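Local coordinates for Lmo0131 protein (Listeria monocytogenes, PDB 4Q6J) that probably hydrolyses cyclic di-GMP as an EAL-domain phosphodiesterase with a TIM-barrel-like fold, although its activity and biological role remain unproven, at residues K117-R129 with G149-S163. Numbering follows the deposited sequence.
With EDO (1,2-ethanediol), chain Q; EDO (1,2-ethanediol), chain N.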
loop_
_atom_site.group_PDB
_atom_site.type_symbol
_atom_site.label_atom_id
_atom_site.label_comp_id
_atom_site.label_asym_id
_atom_site.label_seq_id
_atom_site.Cartn_x
_atom_site.Cartn_y
_atom_site.Cartn_z
ATOM N N LYS B 117 20.477 7.768 31.772
ATOM C CA LYS B 117 21.803 7.662 32.348
ATOM C C LYS B 117 22.640 6.593 31.633
ATOM O O LYS B 117 23.859 6.647 31.664
ATOM C CB LYS B 117 21.727 7.413 33.872
ATOM C CG LYS B 117 21.004 8.523 34.639
ATOM C CD LYS B 117 21.371 9.865 34.010
ATOM C CE LYS B 117 20.900 11.063 34.800
ATOM N NZ LYS B 117 21.520 11.101 36.144
ATOM N N TYR B 118 21.969 5.647 30.978
ATOM C CA TYR B 118 22.604 4.515 30.309
ATOM C C TYR B 118 22.174 4.448 28.849
ATOM O O TYR B 118 21.418 3.563 28.464
ATOM C CB TYR B 118 22.232 3.205 31.012
ATOM C CG TYR B 118 22.398 3.322 32.492
ATOM C CD1 TYR B 118 23.665 3.520 33.047
ATOM C CD2 TYR B 118 21.304 3.289 33.344
ATOM C CE1 TYR B 118 23.840 3.672 34.410
ATOM C CE2 TYR B 118 21.462 3.433 34.727
ATOM C CZ TYR B 118 22.746 3.619 35.250
ATOM O OH TYR B 118 22.922 3.764 36.602
ATOM N N PRO B 119 22.676 5.379 28.038
ATOM C CA PRO B 119 22.252 5.464 26.642
ATOM C C PRO B 119 22.496 4.167 25.875
ATOM O O PRO B 119 21.693 3.833 24.999
ATOM C CB PRO B 119 23.102 6.607 26.089
ATOM C CG PRO B 119 24.198 6.790 27.069
ATOM C CD PRO B 119 23.620 6.449 28.382
ATOM N N GLU B 120 23.553 3.433 26.225
ATOM C CA GLU B 120 23.851 2.168 25.575
ATOM C C GLU B 120 22.784 1.071 25.828
ATOM O O GLU B 120 22.764 0.038 25.143
ATOM C CB GLU B 120 25.255 1.683 25.971
ATOM C CG GLU B 120 25.375 0.948 27.304
ATOM C CD GLU B 120 25.461 1.862 28.523
ATOM O OE1 GLU B 120 25.482 3.089 28.344
ATOM O OE2 GLU B 120 25.496 1.352 29.668
ATOM N N CYS B 121 21.901 1.302 26.800
ATOM C CA CYS B 121 20.859 0.347 27.133
ATOM C C CYS B 121 19.511 0.687 26.505
ATOM O O CYS B 121 18.520 0.040 26.800
ATOM C CB CYS B 121 20.706 0.266 28.626
ATOM S SG CYS B 121 22.177 -0.382 29.399
ATOM N N LEU B 122 19.463 1.719 25.668
ATOM C CA LEU B 122 18.248 1.995 24.893
ATOM C C LEU B 122 18.441 1.509 23.478
ATOM O O LEU B 122 19.508 1.671 22.909
ATOM C CB LEU B 122 17.843 3.483 24.880
ATOM C CG LEU B 122 16.592 3.885 24.073
ATOM C CD1 LEU B 122 15.352 3.646 24.886
ATOM C CD2 LEU B 122 16.691 5.335 23.682
ATOM N N GLU B 123 17.366 0.931 22.936
ATOM C CA GLU B 123 17.277 0.503 21.549
ATOM C C GLU B 123 16.040 1.163 20.905
ATOM O O GLU B 123 14.942 1.063 21.426
ATOM C CB GLU B 123 17.173 -1.022 21.501
ATOM C CG GLU B 123 16.801 -1.582 20.159
ATOM C CD GLU B 123 16.741 -3.126 20.195
ATOM O OE1 GLU B 123 17.649 -3.719 20.808
ATOM O OE2 GLU B 123 15.800 -3.742 19.644
ATOM N N ILE B 124 16.254 1.877 19.807
ATOM C CA ILE B 124 15.156 2.350 18.976
ATOM C C ILE B 124 14.854 1.265 17.975
ATOM O O ILE B 124 15.707 0.908 17.182
ATOM C CB ILE B 124 15.519 3.627 18.209
ATOM C CG1 ILE B 124 15.647 4.815 19.167
ATOM C CG2 ILE B 124 14.497 3.921 17.116
ATOM C CD1 ILE B 124 16.109 6.095 18.498
ATOM N N GLU B 125 13.638 0.730 18.048
ATOM C CA GLU B 125 13.180 -0.299 17.136
ATOM C C GLU B 125 12.252 0.321 16.095
ATOM O O GLU B 125 11.177 0.816 16.414
ATOM C CB GLU B 125 12.470 -1.421 17.882
ATOM C CG GLU B 125 11.762 -2.336 16.921
ATOM C CD GLU B 125 11.117 -3.527 17.575
ATOM O OE1 GLU B 125 11.406 -3.823 18.734
ATOM O OE2 GLU B 125 10.305 -4.197 16.912
ATOM N N ILE B 126 12.688 0.318 14.848
ATOM C CA ILE B 126 11.974 0.989 13.774
ATOM C C ILE B 126 10.818 0.100 13.330
ATOM O O ILE B 126 11.026 -1.070 12.988
ATOM C CB ILE B 126 12.915 1.318 12.568
ATOM C CG1 ILE B 126 14.146 2.092 13.039
ATOM C CG2 ILE B 126 12.157 2.061 11.459
ATOM C CD1 ILE B 126 15.226 2.154 12.024
ATOM N N ILE B 127 9.609 0.645 13.372
ATOM C CA ILE B 127 8.414 -0.090 12.996
ATOM C C ILE B 127 7.676 0.610 11.834
ATOM O O ILE B 127 8.166 1.616 11.311
ATOM C CB ILE B 127 7.469 -0.363 14.217
ATOM C CG1 ILE B 127 6.856 0.923 14.773
ATOM C CG2 ILE B 127 8.187 -1.130 15.270
ATOM C CD1 ILE B 127 5.616 0.670 15.561
ATOM N N GLU B 128 6.533 0.064 11.413
ATOM C CA GLU B 128 5.702 0.684 10.380
ATOM C C GLU B 128 6.510 1.139 9.170
ATOM O O GLU B 128 6.357 2.249 8.682
ATOM C CB GLU B 128 4.862 1.815 10.989
ATOM C CG GLU B 128 3.928 1.243 12.041
ATOM C CD GLU B 128 3.108 2.269 12.817
ATOM O OE1 GLU B 128 3.098 3.443 12.440
ATOM O OE2 GLU B 128 2.457 1.897 13.818
ATOM N N ARG B 129 7.379 0.268 8.689
ATOM C CA ARG B 129 8.305 0.669 7.674
ATOM C C ARG B 129 7.618 0.659 6.311
ATOM O O ARG B 129 6.826 -0.226 6.049
ATOM C CB ARG B 129 9.492 -0.283 7.717
ATOM C CG ARG B 129 10.086 -0.448 9.114
ATOM C CD ARG B 129 11.362 -1.332 9.131
ATOM N NE ARG B 129 11.073 -2.737 8.873
ATOM C CZ ARG B 129 11.059 -3.282 7.659
ATOM N NH1 ARG B 129 10.773 -4.563 7.492
ATOM N NH2 ARG B 129 11.340 -2.539 6.612
ATOM N N GLY B 149 25.199 6.653 22.063
ATOM C CA GLY B 149 25.443 5.292 22.508
ATOM C C GLY B 149 24.269 4.369 22.265
ATOM O O GLY B 149 24.398 3.158 22.392
ATOM N N VAL B 150 23.127 4.967 21.923
ATOM C CA VAL B 150 21.864 4.282 21.626
ATOM C C VAL B 150 21.975 3.301 20.456
ATOM O O VAL B 150 22.630 3.585 19.437
ATOM C CB VAL B 150 20.777 5.350 21.323
ATOM C CG1 VAL B 150 19.427 4.734 20.915
ATOM C CG2 VAL B 150 20.596 6.233 22.522
ATOM N N LYS B 151 21.328 2.149 20.611
ATOM C CA LYS B 151 21.259 1.149 19.533
ATOM C C LYS B 151 19.997 1.295 18.660
ATOM O O LYS B 151 19.011 1.920 19.067
ATOM C CB LYS B 151 21.350 -0.252 20.119
ATOM C CG LYS B 151 22.555 -0.439 20.941
ATOM C CD LYS B 151 23.751 -0.677 20.066
ATOM C CE LYS B 151 25.009 -0.971 20.895
ATOM N NZ LYS B 151 26.200 -1.325 20.034
ATOM N N VAL B 152 20.059 0.727 17.461
ATOM C CA VAL B 152 18.977 0.816 16.480
ATOM C C VAL B 152 18.637 -0.555 15.877
ATOM O O VAL B 152 19.503 -1.256 15.364
ATOM C CB VAL B 152 19.352 1.782 15.338
ATOM C CG1 VAL B 152 18.309 1.728 14.214
ATOM C CG2 VAL B 152 19.491 3.196 15.877
ATOM N N SER B 153 17.378 -0.955 15.982
ATOM C CA SER B 153 16.947 -2.194 15.367
ATOM C C SER B 153 15.813 -1.932 14.392
ATOM O O SER B 153 15.308 -0.836 14.315
ATOM C CB SER B 153 16.502 -3.197 16.425
ATOM O OG SER B 153 15.427 -2.695 17.153
HETATM N N MSE B 154 15.408 -2.953 13.646
HETATM C CA MSE B 154 14.278 -2.824 12.726
HETATM C C MSE B 154 13.443 -4.075 12.850
HETATM O O MSE B 154 13.970 -5.175 12.979
HETATM C CB MSE B 154 14.758 -2.613 11.275
HETATM C CG MSE B 154 15.553 -3.755 10.709
HETATM SE SE MSE B 154 16.197 -3.521 8.862
HETATM C CE MSE B 154 14.428 -3.654 7.961
ATOM N N ASP B 155 12.133 -3.908 12.816
ATOM C CA ASP B 155 11.227 -5.045 12.977
ATOM C C ASP B 155 10.884 -5.713 11.642
ATOM O O ASP B 155 11.274 -5.220 10.582
ATOM C CB ASP B 155 9.947 -4.594 13.672
ATOM C CG ASP B 155 8.963 -3.972 12.718
ATOM O OD1 ASP B 155 9.400 -3.489 11.646
ATOM O OD2 ASP B 155 7.745 -3.959 13.034
ATOM N N ASP B 156 10.141 -6.818 11.714
ATOM C CA ASP B 156 9.439 -7.387 10.550
ATOM C C ASP B 156 10.369 -7.678 9.385
ATOM O O ASP B 156 9.979 -7.491 8.249
ATOM C CB ASP B 156 8.358 -6.404 10.038
ATOM C CG ASP B 156 7.030 -6.475 10.816
ATOM O OD1 ASP B 156 6.969 -7.058 11.916
ATOM O OD2 ASP B 156 6.027 -5.924 10.305
ATOM N N PHE B 157 11.599 -8.124 9.654
ATOM C CA PHE B 157 12.531 -8.164 8.555
ATOM C C PHE B 157 12.027 -9.092 7.467
ATOM O O PHE B 157 11.841 -10.272 7.636
ATOM C CB PHE B 157 13.967 -8.557 8.956
ATOM C CG PHE B 157 14.938 -8.461 7.806
ATOM C CD1 PHE B 157 15.094 -9.519 6.943
ATOM C CD2 PHE B 157 15.597 -7.288 7.531
ATOM C CE1 PHE B 157 15.944 -9.434 5.873
ATOM C CE2 PHE B 157 16.443 -7.196 6.445
ATOM C CZ PHE B 157 16.620 -8.271 5.621
ATOM N N GLY B 158 11.856 -8.479 6.321
ATOM C CA GLY B 158 11.595 -9.095 5.052
ATOM C C GLY B 158 10.124 -9.236 4.773
ATOM O O GLY B 158 9.743 -9.310 3.618
ATOM N N LYS B 159 9.308 -9.299 5.816
ATOM C CA LYS B 159 7.877 -9.105 5.656
ATOM C C LYS B 159 7.542 -7.660 5.348
ATOM O O LYS B 159 6.853 -7.378 4.386
ATOM C CB LYS B 159 7.122 -9.564 6.902
ATOM C CG LYS B 159 5.675 -9.094 6.959
ATOM C CD LYS B 159 4.996 -9.447 8.272
ATOM C CE LYS B 159 3.502 -9.173 8.185
ATOM N NZ LYS B 159 2.876 -8.855 9.494
ATOM N N GLY B 160 8.102 -6.745 6.136
ATOM C CA GLY B 160 7.799 -5.333 6.002
ATOM C C GLY B 160 8.308 -4.751 4.697
ATOM O O GLY B 160 8.878 -5.463 3.870
ATOM N N TYR B 161 8.109 -3.477 4.526
ATOM C CA TYR B 161 8.486 -2.863 3.302
ATOM C C TYR B 161 9.992 -2.784 3.146
ATOM O O TYR B 161 10.699 -2.355 4.034
ATOM C CB TYR B 161 7.906 -1.481 3.289
ATOM C CG TYR B 161 8.028 -0.785 1.984
ATOM C CD1 TYR B 161 8.859 0.309 1.840
ATOM C CD2 TYR B 161 7.316 -1.217 0.893
ATOM C CE1 TYR B 161 8.977 0.953 0.629
ATOM C CE2 TYR B 161 7.415 -0.572 -0.309
ATOM C CZ TYR B 161 8.244 0.507 -0.434
ATOM O OH TYR B 161 8.329 1.122 -1.644
ATOM N N SER B 162 10.482 -3.190 1.993
ATOM C CA SER B 162 11.826 -2.854 1.544
ATOM C C SER B 162 12.845 -3.043 2.663
ATOM O O SER B 162 13.595 -2.123 2.993
ATOM C CB SER B 162 11.874 -1.415 1.026
ATOM O OG SER B 162 11.591 -1.362 -0.361
ATOM N N SER B 163 12.866 -4.238 3.242
ATOM C CA SER B 163 13.735 -4.525 4.369
ATOM C C SER B 163 15.199 -4.434 3.968
ATOM O O SER B 163 16.041 -4.059 4.752
ATOM C CB SER B 163 13.416 -5.913 4.931
ATOM O OG SER B 163 12.067 -5.978 5.311
HETATM C C1 EDO Q . 3.473 -2.585 13.792
HETATM O O1 EDO Q . 4.504 -3.054 14.672
HETATM C C2 EDO Q . 3.545 -3.307 12.455
HETATM O O2 EDO Q . 4.738 -2.922 11.779
HETATM C C1 EDO N . 18.943 -7.053 20.700
HETATM O O1 EDO N . 17.717 -6.322 20.540
HETATM C C2 EDO N . 19.082 -7.590 22.114
HETATM O O2 EDO N . 18.119 -8.621 22.353
#
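E123 and K151, I124 and V152, E125 and S153, and I126 and M154 pair as neighbouring parallel strands of the EAL-domain barrel, joined through helix 136-146 in a beta-alpha-beta crossover. The strand axes approach to 4.4 Å at 24°, and five backbone hydrogen bonds, from K151 N to L122 O at one end to D155 N to I126 O at the other, fix the register. The I124, I126 and V152 face is aliphatic and buried, I126 CD1 meeting V152 CG1 at 3.8 Å; just before the strand, V150 CG1 lies 3.9 Å from L122 CD2, the two side chains running alongside each other. On the opposite face, made polar by E123, E125 and S153, S153 OG donates to E123 OE2 (2.7 Å), arriving 43° out of the carboxylate plane. E123 reaches the hydroxyl because its chain is extended, with CG anti to the backbone N. Its other oxygen, OE1, accepts from an ethanediol probably left by crystallisation. The contact is looser at its edge: E120 and K151 are exposed, and their side chains, K151 bending at chi2, turn off instead of packing on the other segment.

Beyond the strands, the tight part continues at R129, which reaches across to the loop carrying the EAL-family DDFG sequence, D155 to G158, and on to S163, the first residue of the following helix. The bend at chi3 (-70°) turns its guanidinium side-on to D155 O, which accepts from both NE and NH1. NH1 also donates to S163 OG, itself gripped by G158 N, while NH2 reaches Y161 O at 2.7 Å. Y166 adds a cation-pi contact, and Y161 meets its counterpart Y161 of the second subunit edge-to-face. Over one guanidinium face sits the selenomethionine methyl, M154 CE, 3.4 Å from R129 CZ.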